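Local coordinates for Rho GTPase-activating protein 15 (Homo sapiens, PDB 3BYI), which stimulates GTP hydrolysis by Rho-type GTPases, Rac1 among them, through its RhoGAP domain, returning them to the inactive GDP-bound state, at residues D124-T127 with R128-A131. Sequence-based numbering, arbitrary orientation.
Sequences DNNT and RIEA
Arg128 N donates to Asp124 O over 3.2 Å, closing the first turn of helix 125-138 in this all-helical RhoGAP domain, at an N-terminus that illustrates how an N-cap aspartate supplies acceptors to a helix start. With chi1 at 75°, the Asp124 carboxylate turns back over the first turn, and its OD1 takes two donors: Thr127 N at 3.0 Å and Thr127 OG1 at 2.7 Å. Both meet it on the syn side but from opposite faces of the carboxylate plane, an arrangement that should fix the carboxylate's rotation. The threonine hydroxyl reaches this oxygen because OG1 lies beside its own backbone N, chi1 -60°.

Three further i to i+4 bonds continue the helix. Ile129 N reaches Asn125 O, Glu130 N reaches Asn126 O in a nearly straight bond (172° at the hydrogen), and Ala131 N meets Thr127 O.

The side chain of Arg128 runs back past the cap, and one face of its guanidinium lies against the Asp124 backbone, whose carbonyl carbon sits 4.1 Å above the centre of the plane. Its NE donates to Lys122 O, tying the preceding loop to the helix, while Leu202 of helix 189-205 touches the same side chain. Cut back to an alanine, this position is likely to leave Lys122 O without that donor and to uncover the peptide linking Asp124 to Asn125.

The Asn125 side chain crosses that of Arg128 at about a right angle and is held elsewhere, its ND2 bonding Glu206 OE2. Buried Ile129 packs its flank on the same turn: CG1 approaches Asn125 O to 3.2 Å, and CD1 ends 3.7 Å from Asn126 OD1.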
loop_
_atom_site.group_PDB
_atom_site.type_symbol
_atom_site.label_atom_id
_atom_site.label_comp_id
_atom_site.label_asym_id
_atom_site.label_seq_id
_atom_site.Cartn_x
_atom_site.Cartn_y
_atom_site.Cartn_z
ATOM N N ASP A 124 9.187 25.688 -3.818
ATOM C CA ASP A 124 10.349 24.922 -4.295
ATOM C C ASP A 124 10.427 23.542 -3.632
ATOM O O ASP A 124 9.833 23.325 -2.571
ATOM C CB ASP A 124 11.641 25.697 -4.042
ATOM C CG ASP A 124 12.061 25.674 -2.599
ATOM O OD1 ASP A 124 11.282 25.181 -1.770
ATOM O OD2 ASP A 124 13.175 26.148 -2.290
ATOM N N ASN A 125 11.173 22.624 -4.254
ATOM C CA ASN A 125 11.212 21.207 -3.834
ATOM C C ASN A 125 11.717 20.944 -2.379
ATOM O O ASN A 125 11.279 19.969 -1.760
ATOM C CB ASN A 125 12.016 20.374 -4.861
ATOM C CG ASN A 125 11.799 18.845 -4.733
ATOM O OD1 ASN A 125 10.670 18.347 -4.682
ATOM N ND2 ASN A 125 12.904 18.100 -4.725
ATOM N N ASN A 126 12.612 21.790 -1.845
ATOM C CA ASN A 126 13.178 21.583 -0.485
ATOM C C ASN A 126 12.219 21.997 0.634
ATOM O O ASN A 126 12.191 21.379 1.715
ATOM C CB ASN A 126 14.505 22.340 -0.290
ATOM C CG ASN A 126 15.695 21.628 -0.910
ATOM O OD1 ASN A 126 15.704 20.405 -1.089
ATOM N ND2 ASN A 126 16.716 22.403 -1.237
ATOM N N THR A 127 11.460 23.057 0.374
ATOM C CA THR A 127 10.331 23.404 1.205
ATOM C C THR A 127 9.366 22.234 1.221
ATOM O O THR A 127 8.971 21.810 2.290
ATOM C CB THR A 127 9.606 24.690 0.730
ATOM O OG1 THR A 127 10.521 25.788 0.760
ATOM C CG2 THR A 127 8.429 25.018 1.642
ATOM N N ARG A 128 9.018 21.711 0.043
ATOM C CA ARG A 128 8.098 20.578 -0.068
ATOM C C ARG A 128 8.577 19.411 0.779
ATOM O O ARG A 128 7.791 18.853 1.538
ATOM C CB ARG A 128 7.917 20.095 -1.516
ATOM C CG ARG A 128 7.046 20.974 -2.371
ATOM C CD ARG A 128 7.008 20.552 -3.837
ATOM N NE ARG A 128 6.810 21.731 -4.688
ATOM C CZ ARG A 128 7.339 21.907 -5.899
ATOM N NH1 ARG A 128 8.100 20.977 -6.473
ATOM N NH2 ARG A 128 7.091 23.032 -6.551
ATOM N N ILE A 129 9.857 19.053 0.625
ATOM C CA ILE A 129 10.472 17.917 1.327
ATOM C C ILE A 129 10.270 18.081 2.824
ATOM O O ILE A 129 9.697 17.214 3.468
ATOM C CB ILE A 129 11.982 17.796 0.981
ATOM C CG1 ILE A 129 12.186 17.223 -0.420
ATOM C CG2 ILE A 129 12.742 16.900 1.960
ATOM C CD1 ILE A 129 13.604 17.349 -0.886
ATOM N N GLU A 130 10.695 19.226 3.351
ATOM C CA GLU A 130 10.570 19.539 4.773
ATOM C C GLU A 130 9.129 19.509 5.305
ATOM O O GLU A 130 8.872 18.932 6.363
ATOM C CB GLU A 130 11.229 20.878 5.062
ATOM C CG GLU A 130 12.772 20.831 5.029
ATOM C CD GLU A 130 13.386 19.927 6.125
ATOM O OE1 GLU A 130 12.912 19.953 7.300
ATOM O OE2 GLU A 130 14.345 19.180 5.797
ATOM N N ALA A 131 8.201 20.109 4.568
ATOM C CA ALA A 131 6.791 20.159 4.969
ATOM C C ALA A 131 6.191 18.765 5.087
ATOM O O ALA A 131 5.474 18.466 6.057
ATOM C CB ALA A 131 5.982 20.999 3.988
#